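Local coordinates for MutT/nudix family protein (Deinococcus radiodurans, PDB 2W4E) that probably hydrolyses ADP-ribose in the presence of magnesium, as a Nudix-family pyrophosphatase studied here as an N-terminally truncated chain that holds the Nudix domain, at residues E113-L118 / Q134-L139; I33-A38 / G126-T131; G40-E45 / A51-L56; P70-Q75 / V81-L86. All blocks are in the same frame, centred on the assembly; numbering follows the deposited sequence.

Interaction 1: residues E113-L118 / Q134-L139; sequences EVYRML and QARGEL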
# COMPACT_ATOMS: atom_id res chain seq x y z
N GLU A 113 -0.34 -18.74 3.49
CA GLU A 113 0.94 -18.57 2.85
C GLU A 113 1.12 -17.19 2.22
O GLU A 113 2.15 -16.56 2.39
CB GLU A 113 1.13 -19.67 1.79
CG GLU A 113 2.43 -19.55 1.03
CD GLU A 113 3.69 -19.55 1.92
OE1 GLU A 113 3.64 -19.83 3.14
OE2 GLU A 113 4.76 -19.27 1.36
N VAL A 114 0.08 -16.70 1.55
CA VAL A 114 0.11 -15.32 1.04
C VAL A 114 0.37 -14.27 2.15
O VAL A 114 1.21 -13.35 1.99
CB VAL A 114 -1.18 -14.97 0.26
CG1 VAL A 114 -1.09 -13.54 -0.30
CG2 VAL A 114 -1.32 -15.93 -0.89
N TYR A 115 -0.33 -14.41 3.27
CA TYR A 115 -0.13 -13.46 4.38
C TYR A 115 1.20 -13.67 5.12
O TYR A 115 1.77 -12.69 5.67
CB TYR A 115 -1.35 -13.41 5.32
CG TYR A 115 -2.44 -12.57 4.67
CD1 TYR A 115 -3.35 -13.15 3.75
CD2 TYR A 115 -2.51 -11.20 4.89
CE1 TYR A 115 -4.34 -12.35 3.09
CE2 TYR A 115 -3.50 -10.40 4.24
CZ TYR A 115 -4.39 -10.99 3.34
OH TYR A 115 -5.34 -10.20 2.73
N ARG A 116 1.72 -14.91 5.09
CA ARG A 116 3.07 -15.13 5.62
C ARG A 116 4.04 -14.36 4.72
O ARG A 116 4.88 -13.61 5.22
CB ARG A 116 3.43 -16.60 5.69
CG ARG A 116 4.79 -16.80 6.36
CD ARG A 116 5.44 -18.13 5.91
NE ARG A 116 5.71 -18.15 4.48
CZ ARG A 116 6.64 -17.42 3.85
NH1 ARG A 116 7.47 -16.62 4.52
NH2 ARG A 116 6.77 -17.52 2.54
N MET A 117 3.92 -14.51 3.41
CA MET A 117 4.71 -13.73 2.46
C MET A 117 4.61 -12.22 2.72
O MET A 117 5.62 -11.53 2.81
CB MET A 117 4.34 -14.05 1.03
CG MET A 117 4.72 -15.46 0.59
SD MET A 117 3.83 -15.97 -0.93
CE MET A 117 4.74 -15.03 -2.14
N LEU A 118 3.38 -11.72 2.82
CA LEU A 118 3.12 -10.29 3.08
C LEU A 118 3.91 -9.78 4.33
O LEU A 118 4.58 -8.77 4.26
CB LEU A 118 1.63 -10.07 3.28
CG LEU A 118 1.12 -8.62 3.42
CD1 LEU A 118 1.48 -7.78 2.20
CD2 LEU A 118 -0.40 -8.55 3.74
N GLN A 134 -5.49 -4.24 3.28
CA GLN A 134 -6.86 -3.71 3.45
C GLN A 134 -7.92 -4.82 3.46
O GLN A 134 -8.95 -4.66 4.10
CB GLN A 134 -7.20 -2.72 2.31
CG GLN A 134 -6.44 -1.37 2.31
CD GLN A 134 -6.74 -0.63 0.99
OE1 GLN A 134 -7.21 -1.24 0.02
NE2 GLN A 134 -6.46 0.64 0.94
N ALA A 135 -7.68 -5.94 2.77
CA ALA A 135 -8.65 -7.05 2.73
C ALA A 135 -8.61 -7.97 3.97
O ALA A 135 -9.48 -8.81 4.16
CB ALA A 135 -8.41 -7.90 1.47
N ARG A 136 -7.57 -7.82 4.78
CA ARG A 136 -7.25 -8.83 5.82
C ARG A 136 -8.35 -8.96 6.87
O ARG A 136 -8.70 -10.07 7.25
CB ARG A 136 -5.90 -8.49 6.48
CG ARG A 136 -5.39 -9.56 7.44
CD ARG A 136 -4.02 -9.16 8.02
NE ARG A 136 -3.42 -10.37 8.59
CZ ARG A 136 -2.14 -10.58 8.81
NH1 ARG A 136 -1.22 -9.66 8.51
NH2 ARG A 136 -1.76 -11.73 9.36
N GLY A 137 -8.90 -7.82 7.32
CA GLY A 137 -9.99 -7.81 8.33
C GLY A 137 -11.19 -8.60 7.82
O GLY A 137 -11.69 -9.52 8.51
N GLU A 138 -11.65 -8.26 6.62
CA GLU A 138 -12.72 -9.03 5.93
C GLU A 138 -12.46 -10.54 5.85
O GLU A 138 -13.34 -11.35 6.14
CB GLU A 138 -12.95 -8.44 4.53
CG GLU A 138 -14.19 -8.89 3.83
CD GLU A 138 -15.52 -8.41 4.49
OE1 GLU A 138 -15.71 -7.21 4.78
OE2 GLU A 138 -16.39 -9.26 4.69
N LEU A 139 -11.26 -10.95 5.42
CA LEU A 139 -11.01 -12.40 5.27
C LEU A 139 -10.98 -13.14 6.61
O LEU A 139 -11.35 -14.33 6.71
CB LEU A 139 -9.70 -12.61 4.49
CG LEU A 139 -9.75 -12.08 3.02
CD1 LEU A 139 -8.34 -12.02 2.44
CD2 LEU A 139 -10.63 -13.00 2.20

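Interaction 2: residues I33-A38 / G126-T131; sequences ITEIVA and GPSSLT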
# COMPACT_ATOMS: atom_id res chain seq x y z
N ILE A 33 7.26 -10.50 -11.19
CA ILE A 33 6.97 -10.15 -9.81
C ILE A 33 5.55 -10.61 -9.49
O ILE A 33 4.67 -10.59 -10.36
CB ILE A 33 7.21 -8.63 -9.51
CG1 ILE A 33 6.83 -8.28 -8.06
CG2 ILE A 33 6.47 -7.74 -10.54
CD1 ILE A 33 7.34 -6.93 -7.52
N THR A 34 5.36 -11.07 -8.25
CA THR A 34 4.08 -11.56 -7.75
C THR A 34 3.13 -10.37 -7.52
O THR A 34 3.46 -9.41 -6.78
CB THR A 34 4.28 -12.33 -6.41
OG1 THR A 34 5.16 -13.42 -6.65
CG2 THR A 34 2.97 -12.93 -5.94
N GLU A 35 1.97 -10.44 -8.17
CA GLU A 35 0.97 -9.38 -8.11
C GLU A 35 -0.43 -9.98 -7.96
O GLU A 35 -0.65 -11.16 -8.27
CB GLU A 35 1.00 -8.55 -9.40
CG GLU A 35 2.34 -7.86 -9.66
CD GLU A 35 2.38 -7.14 -10.99
OE1 GLU A 35 1.68 -7.59 -11.93
OE2 GLU A 35 3.09 -6.13 -11.09
N ILE A 36 -1.36 -9.16 -7.49
CA ILE A 36 -2.81 -9.49 -7.68
C ILE A 36 -3.25 -9.06 -9.09
O ILE A 36 -2.44 -8.55 -9.87
CB ILE A 36 -3.70 -8.88 -6.55
CG1 ILE A 36 -3.65 -7.35 -6.54
CG2 ILE A 36 -3.32 -9.47 -5.14
CD1 ILE A 36 -4.78 -6.71 -5.61
N VAL A 37 -4.52 -9.31 -9.46
CA VAL A 37 -5.06 -8.96 -10.77
C VAL A 37 -5.23 -7.46 -10.86
O VAL A 37 -5.63 -6.84 -9.88
CB VAL A 37 -6.43 -9.70 -11.01
CG1 VAL A 37 -7.10 -9.22 -12.30
CG2 VAL A 37 -6.19 -11.21 -11.06
N ALA A 38 -4.95 -6.87 -12.02
CA ALA A 38 -5.15 -5.44 -12.17
C ALA A 38 -5.17 -5.02 -13.62
O ALA A 38 -4.62 -5.71 -14.48
CB ALA A 38 -4.03 -4.66 -11.42
N GLY A 126 3.93 -2.80 -4.26
CA GLY A 126 3.20 -1.94 -3.29
C GLY A 126 1.66 -1.99 -3.40
O GLY A 126 0.98 -2.24 -2.40
N PRO A 127 1.10 -1.75 -4.60
CA PRO A 127 -0.38 -1.79 -4.75
C PRO A 127 -1.00 -3.14 -4.34
O PRO A 127 -2.07 -3.17 -3.68
CB PRO A 127 -0.60 -1.53 -6.24
CG PRO A 127 0.62 -0.70 -6.69
CD PRO A 127 1.77 -1.27 -5.83
N SER A 128 -0.34 -4.24 -4.68
CA SER A 128 -0.79 -5.56 -4.24
C SER A 128 -0.67 -5.72 -2.76
O SER A 128 -1.59 -6.26 -2.15
CB SER A 128 -0.06 -6.74 -4.94
OG SER A 128 -0.24 -6.65 -6.35
N SER A 129 0.44 -5.27 -2.17
CA SER A 129 0.59 -5.41 -0.70
C SER A 129 -0.47 -4.59 0.02
O SER A 129 -1.02 -5.05 1.01
CB SER A 129 1.97 -4.95 -0.16
OG SER A 129 2.99 -5.71 -0.75
N LEU A 130 -0.74 -3.38 -0.46
CA LEU A 130 -1.67 -2.52 0.27
C LEU A 130 -3.07 -3.16 0.20
O LEU A 130 -3.81 -3.14 1.15
CB LEU A 130 -1.71 -1.09 -0.31
CG LEU A 130 -2.72 -0.10 0.29
CD1 LEU A 130 -2.69 -0.07 1.88
CD2 LEU A 130 -2.47 1.28 -0.27
N THR A 131 -3.41 -3.74 -0.95
CA THR A 131 -4.75 -4.36 -1.10
C THR A 131 -4.89 -5.53 -0.13
O THR A 131 -5.96 -5.73 0.49
CB THR A 131 -4.97 -4.79 -2.56
OG1 THR A 131 -4.86 -3.63 -3.38
CG2 THR A 131 -6.38 -5.45 -2.78

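Interaction 3: residues G40-E45 / A51-L56; sequences GVEKGE and AARELL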
# COMPACT_ATOMS: atom_id res chain seq x y z
N GLY A 40 -6.28 -1.17 -16.31
CA GLY A 40 -6.90 0.16 -16.42
C GLY A 40 -8.40 0.05 -16.62
O GLY A 40 -8.87 -0.94 -17.19
N VAL A 41 -9.14 1.05 -16.15
CA VAL A 41 -10.59 1.11 -16.34
C VAL A 41 -10.83 1.83 -17.67
O VAL A 41 -10.31 2.93 -17.87
CB VAL A 41 -11.28 1.87 -15.19
CG1 VAL A 41 -12.78 2.01 -15.41
CG2 VAL A 41 -10.98 1.22 -13.82
N GLU A 42 -11.60 1.22 -18.57
CA GLU A 42 -11.90 1.80 -19.90
C GLU A 42 -12.83 3.01 -19.86
O GLU A 42 -13.47 3.27 -18.83
CB GLU A 42 -12.46 0.73 -20.85
CG GLU A 42 -11.39 -0.03 -21.62
CD GLU A 42 -11.78 -1.48 -21.95
OE1 GLU A 42 -12.98 -1.75 -22.20
OE2 GLU A 42 -10.89 -2.36 -21.97
N LYS A 43 -12.89 3.74 -20.98
CA LYS A 43 -13.62 5.03 -21.13
C LYS A 43 -15.02 5.02 -20.54
O LYS A 43 -15.34 5.83 -19.66
CB LYS A 43 -13.73 5.45 -22.62
CG LYS A 43 -14.55 6.74 -22.86
CD LYS A 43 -15.47 6.68 -24.09
CE LYS A 43 -16.14 8.04 -24.38
NZ LYS A 43 -16.89 8.57 -23.20
N GLY A 44 -15.85 4.14 -21.08
CA GLY A 44 -17.24 4.10 -20.70
C GLY A 44 -17.47 2.98 -19.72
O GLY A 44 -18.54 2.36 -19.74
N GLU A 45 -16.47 2.72 -18.87
CA GLU A 45 -16.54 1.57 -17.98
C GLU A 45 -16.78 1.95 -16.54
O GLU A 45 -16.11 2.80 -15.99
CB GLU A 45 -15.28 0.73 -18.09
CG GLU A 45 -15.53 -0.76 -18.05
CD GLU A 45 -14.27 -1.53 -18.29
OE1 GLU A 45 -14.36 -2.72 -18.69
OE2 GLU A 45 -13.17 -0.97 -18.07
N ALA A 51 -13.66 -4.41 -13.22
CA ALA A 51 -13.18 -5.47 -12.29
C ALA A 51 -13.47 -6.89 -12.80
O ALA A 51 -12.56 -7.69 -12.94
CB ALA A 51 -13.69 -5.24 -10.84
N ALA A 52 -14.73 -7.18 -13.16
CA ALA A 52 -15.08 -8.49 -13.71
C ALA A 52 -14.34 -8.82 -15.02
O ALA A 52 -13.81 -9.93 -15.19
CB ALA A 52 -16.59 -8.60 -13.88
N ARG A 53 -14.26 -7.83 -15.91
CA ARG A 53 -13.56 -7.98 -17.16
C ARG A 53 -12.10 -8.40 -16.96
O ARG A 53 -11.62 -9.36 -17.56
CB ARG A 53 -13.63 -6.67 -18.01
CG ARG A 53 -12.93 -6.90 -19.32
CD ARG A 53 -12.69 -5.71 -20.25
NE ARG A 53 -12.51 -4.46 -19.54
CZ ARG A 53 -11.36 -4.03 -19.06
NH1 ARG A 53 -10.25 -4.77 -19.19
NH2 ARG A 53 -11.31 -2.86 -18.43
N GLU A 54 -11.41 -7.68 -16.08
CA GLU A 54 -10.03 -7.93 -15.77
C GLU A 54 -9.81 -9.30 -15.15
O GLU A 54 -8.84 -10.04 -15.50
CB GLU A 54 -9.56 -6.84 -14.78
CG GLU A 54 -8.07 -6.55 -14.82
CD GLU A 54 -7.56 -6.25 -16.24
OE1 GLU A 54 -7.96 -5.23 -16.84
OE2 GLU A 54 -6.77 -7.04 -16.74
N LEU A 55 -10.67 -9.63 -14.18
CA LEU A 55 -10.62 -10.96 -13.55
C LEU A 55 -10.80 -12.07 -14.61
O LEU A 55 -10.05 -13.05 -14.65
CB LEU A 55 -11.70 -11.09 -12.45
CG LEU A 55 -11.66 -12.43 -11.68
CD1 LEU A 55 -10.37 -12.63 -10.88
CD2 LEU A 55 -12.84 -12.44 -10.72
N LEU A 56 -11.77 -11.89 -15.48
CA LEU A 56 -11.97 -12.84 -16.60
C LEU A 56 -10.74 -12.93 -17.55
O LEU A 56 -10.20 -14.01 -17.77
CB LEU A 56 -13.23 -12.49 -17.36
CG LEU A 56 -13.74 -13.48 -18.43
CD1 LEU A 56 -13.89 -14.92 -17.86
CD2 LEU A 56 -15.05 -12.96 -19.03

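Interaction 4: residues P70-Q75 / V81-L86; sequences PGFYPQ and VVFYPL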
# COMPACT_ATOMS: atom_id res chain seq x y z
N PRO A 70 -10.83 0.59 0.25
CA PRO A 70 -10.53 2.04 0.02
C PRO A 70 -9.60 2.34 -1.18
O PRO A 70 -8.47 1.86 -1.21
CB PRO A 70 -9.86 2.48 1.33
CG PRO A 70 -10.50 1.52 2.38
CD PRO A 70 -10.69 0.19 1.67
N GLY A 71 -10.05 3.19 -2.10
CA GLY A 71 -9.19 3.71 -3.18
C GLY A 71 -7.93 4.45 -2.70
O GLY A 71 -7.91 4.95 -1.57
N PHE A 72 -6.88 4.47 -3.50
CA PHE A 72 -5.61 5.17 -3.11
C PHE A 72 -4.86 5.68 -4.32
O PHE A 72 -5.02 5.14 -5.40
CB PHE A 72 -4.66 4.28 -2.24
CG PHE A 72 -4.20 3.00 -2.93
CD1 PHE A 72 -2.93 2.94 -3.54
CD2 PHE A 72 -4.98 1.83 -2.91
CE1 PHE A 72 -2.47 1.77 -4.19
CE2 PHE A 72 -4.50 0.61 -3.58
CZ PHE A 72 -3.25 0.60 -4.17
N TYR A 73 -4.01 6.69 -4.11
CA TYR A 73 -3.05 7.14 -5.12
C TYR A 73 -1.71 6.40 -4.92
O TYR A 73 -1.10 6.51 -3.85
CB TYR A 73 -2.75 8.65 -4.97
CG TYR A 73 -3.97 9.56 -5.00
CD1 TYR A 73 -4.54 9.96 -6.20
CD2 TYR A 73 -4.52 10.06 -3.80
CE1 TYR A 73 -5.65 10.82 -6.23
CE2 TYR A 73 -5.64 10.93 -3.83
CZ TYR A 73 -6.19 11.29 -5.05
OH TYR A 73 -7.28 12.14 -5.10
N PRO A 74 -1.26 5.67 -5.94
CA PRO A 74 -0.02 4.92 -5.78
C PRO A 74 1.23 5.83 -5.74
O PRO A 74 2.24 5.46 -5.14
CB PRO A 74 -0.00 4.03 -7.04
CG PRO A 74 -0.73 4.85 -8.05
CD PRO A 74 -1.87 5.42 -7.25
N GLN A 75 1.15 7.00 -6.36
CA GLN A 75 2.30 7.89 -6.46
C GLN A 75 1.83 9.35 -6.59
O GLN A 75 1.97 9.95 -7.64
CB GLN A 75 3.17 7.49 -7.64
CG GLN A 75 4.33 6.60 -7.23
CD GLN A 75 5.31 6.34 -8.36
OE1 GLN A 75 4.95 5.77 -9.40
NE2 GLN A 75 6.56 6.76 -8.18
N VAL A 81 -3.20 9.41 -10.92
CA VAL A 81 -3.93 8.13 -11.10
C VAL A 81 -4.45 7.62 -9.74
O VAL A 81 -3.77 7.79 -8.71
CB VAL A 81 -3.10 7.04 -11.81
CG1 VAL A 81 -2.02 6.54 -10.90
CG2 VAL A 81 -3.99 5.82 -12.22
N VAL A 82 -5.68 7.08 -9.75
CA VAL A 82 -6.27 6.44 -8.57
C VAL A 82 -6.41 4.93 -8.84
O VAL A 82 -6.85 4.51 -9.93
CB VAL A 82 -7.63 7.05 -8.17
CG1 VAL A 82 -8.21 6.42 -6.91
CG2 VAL A 82 -7.50 8.55 -7.98
N PHE A 83 -6.01 4.15 -7.84
CA PHE A 83 -6.15 2.70 -7.85
C PHE A 83 -7.31 2.35 -6.94
O PHE A 83 -7.34 2.78 -5.79
CB PHE A 83 -4.83 2.07 -7.32
CG PHE A 83 -3.73 2.03 -8.35
CD1 PHE A 83 -3.92 2.62 -9.62
CD2 PHE A 83 -2.49 1.46 -8.05
CE1 PHE A 83 -2.93 2.58 -10.57
CE2 PHE A 83 -1.48 1.41 -9.00
CZ PHE A 83 -1.66 1.96 -10.24
N TYR A 84 -8.27 1.59 -7.47
CA TYR A 84 -9.40 1.11 -6.71
C TYR A 84 -9.30 -0.38 -6.41
O TYR A 84 -9.46 -1.21 -7.31
CB TYR A 84 -10.72 1.40 -7.46
CG TYR A 84 -11.03 2.87 -7.50
CD1 TYR A 84 -11.63 3.50 -6.41
CD2 TYR A 84 -10.71 3.63 -8.62
CE1 TYR A 84 -11.90 4.87 -6.44
CE2 TYR A 84 -10.98 5.01 -8.66
CZ TYR A 84 -11.57 5.60 -7.57
OH TYR A 84 -11.81 6.94 -7.62
N PRO A 85 -9.05 -0.73 -5.14
CA PRO A 85 -8.93 -2.16 -4.84
C PRO A 85 -10.27 -2.83 -4.52
O PRO A 85 -11.16 -2.18 -3.93
CB PRO A 85 -7.98 -2.20 -3.63
CG PRO A 85 -8.19 -0.88 -2.93
CD PRO A 85 -8.64 0.13 -4.02
N LEU A 86 -10.46 -4.07 -4.99
CA LEU A 86 -11.61 -4.88 -4.58
C LEU A 86 -11.19 -6.29 -4.14
O LEU A 86 -10.28 -6.91 -4.74
CB LEU A 86 -12.71 -4.96 -5.67
CG LEU A 86 -13.43 -3.62 -6.01
CD1 LEU A 86 -12.80 -3.03 -7.22
CD2 LEU A 86 -14.96 -3.77 -6.24
O HOH W 1 -0.95 8.49 -7.87

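Interaction 1: residues E113-L118 / Q134-L139
Tyr-115 carries this contact almost alone, its ring reaching from helix 111-120 to the side chains of Arg-136, Leu-139 and Ala-135 on helix 126-141. At the start of 113-118, Glu-113 works within its own helix: its carboxylate takes NE and NH2 of Arg-116 side-on, one nitrogen to each oxygen, with NE 3.0 Å from Glu-113 OE1. Both bonds lie in the guanidinium plane, a salt bridge within the helix, turned away from 134-139. Tyr-115 comes next. With CG beside the backbone N and anti to the carbonyl carbon (chi1 -77°), the ring projects across the gap. Its CE2 rests 3.8 Å from Arg-136 CB, and the two side chains slide past each other in opposite directions. The extended arginine thus carries its guanidinium back along the ring, so that Tyr-115 CD2 stands over one guanidinium face, 3.9 Å from Arg-136 NE, toward the rim of the group. The planes are 47° apart, too steep for a parallel stack. The charged end is held by a salt bridge to Glu-119. At the far end of the ring, Tyr-115 OH lies 3.5 Å from Leu-139 CD1 and 4.0 Å from Ala-135 CB; the phenol's polar partner is the carbonyl O of Leu-132, so this hydroxyl is satisfied though buried. The segment axes stay 12.4 Å apart, and only 195 Å² is buried: one long aromatic side chain spans two helices that follow each other in the chain and run in roughly opposite, splayed directions (144°), at the C-terminal end of this Nudix-domain chain.

Interaction 2: residues I33-A38 / G126-T131
Ser-128 meets Ile-36 through a single directed bond: the backbone N of Ile-36 donates to Ser-128 OG over 3.0 Å, with an N-H...O angle of 167°. The serine hydroxyl is placed for this by its first torsion (chi1 -58°), which sets OG beside the serine's own backbone N, and the same oxygen is also bonded to Asp-125, just before the helix. Two partners thus fix its rotation in a buried setting. Next to the bond, OG lies 3.5 Å from Glu-35 CA, while the carboxylate of that glutamate is engaged elsewhere, in a salt bridge with Arg-26. Ile-36 takes the less common torsion that puts CG1 between the backbone N and the carbonyl carbon (chi1 63°). CG1 consequently passes 3.5 Å from Ser-128 OG, and the chain, extended beyond it, delivers CD1 to Thr-131 one helical turn on. There CD1 stands 3.5 Å from Thr-131 CG2, a tight carbon pair. The threonine methyl is held in place because OG1 donates to Pro-127 O over 2.8 Å; this carbonyl also accepts from Thr-131 N, the two donors arriving from opposite faces of its plane. The contact lies where the chain passes from strand 31-35, paired with strand 18-26, to strand 37-40, paired with strand 6-14. The first turns of helix 126-141 cover that junction, Ile-36 also touching Leu-21 and Leu-11, while Pro-127 packs on Pro-74 of the second subunit.

Interaction 3: residues G40-E45 / A51-L56
The Nudix box, the loop-helix signature of this hydrolase family, runs through residues 39-60, and the pair Glu-45 and Arg-53 joins its loop to its helix. Arg-53 grips the Glu-45 carboxylate side-on: NE donates to OE1 and NH2 to OE2, each bond 2.7 Å long. Both oxygens use their syn lone pairs and both bonds stay within 7° of the guanidinium plane, as expected of a bidentate salt bridge between nearly coplanar groups. The arginine leaves the helix with CG anti to its backbone N (chi1 -178°) and bends at chi3, turning its NE/NH2 edge to the loop. On that edge NH2 also makes a weak bond to Gly-40 O at 3.3 Å. Glu-42 arrives differently, stacking its carboxylate over one guanidinium face with OE2 3.4 Å from Arg-53 CZ. No N-H points at this oxygen, so the attraction rests on charge alone. The loop is braced from within: Glu-42 N donates to Glu-45 OE2 over 2.7 Å on its anti side, and Glu-45 N closes a type I turn on Glu-42 O. Replacing Glu-45 by an alanine would probably leave the NE/NH2 edge of Arg-53 without its carboxylate, so that the guanidinium is less firmly fixed, and take the acceptor from Glu-42 N. NH1 turns to the helix acids, weakly to Glu-54 OE1 and in a salt bridge to Glu-57. One guanidinium thus meets four carboxylates, and its positive charge probably offsets the mutual repulsion of acids gathered in a motif that, in this family, typically serves magnesium binding.

Interaction 4: residues P70-Q75 / V81-L86
The ring of Phe-83 carries Pro-74 CG over the centre of one face, a CH-pi contact 3.7 Å from the centroid and 13° off the normal. Its edge turns to the face of Phe-72 in an offset edge-to-face pair, centroids 5.8 Å apart and planes at 79°. That Phe-72 face also takes Phe-83 CB, 3.9 Å from the centroid, while Pro-85 CG sits at the ring's edge. Phe-72 folds back over the strand because chi1 (60°) tucks CG between its backbone N and carbonyl carbon. In the backbone, Phe-72 and Phe-83 form one antiparallel hydrogen-bonded pair: Phe-72 N donates to Phe-83 O (2.9 Å) and Phe-83 N to Phe-72 O (2.8 Å). Beyond it, Tyr-73 CE1 meets Val-82 CG2 at 3.4 Å, and a water joins Gln-75 N to Val-81 O. Were Phe-83 an alanine, Pro-74 would probably lose the ring face it lies on, and the edge-to-face partner of Phe-72 would be gone, only CB remaining over that ring. Strand 82-93 runs parallel to strand 6-14, where Phe-9 meets the Phe-83 ring; Pro-127 and Leu-130 of helix 126-141 touch Phe-83 and Phe-72 respectively, and Tyr-73 packs on Leu-29 of the second subunit.

Helix 126-141 ties three of the contacts together. Interactions 1 and 2 both use it and touch through Leu-118 CD1 and Ser-129 CB, 3.7 Å apart. Interaction 4 meets the same helix at several points, among them Leu-130 CD2, 3.6 Å from Phe-72 CG, and Gln-134 NE2, which probably bonds to Pro-70 O at 3.2 Å. Interactions 2 and 4 also both reach the second subunit, near the dimer interface. Interaction 3, inside the Nudix box, is the far one from interaction 1: centres about 24 Å apart, on opposite sides of the chain's centre. It joins interaction 2 through strand 37-40, where Val-37 CG1 packs 3.7 Å from Glu-54 O. The probable magnesium-binding motif is thus linked to the core by strand 37-40.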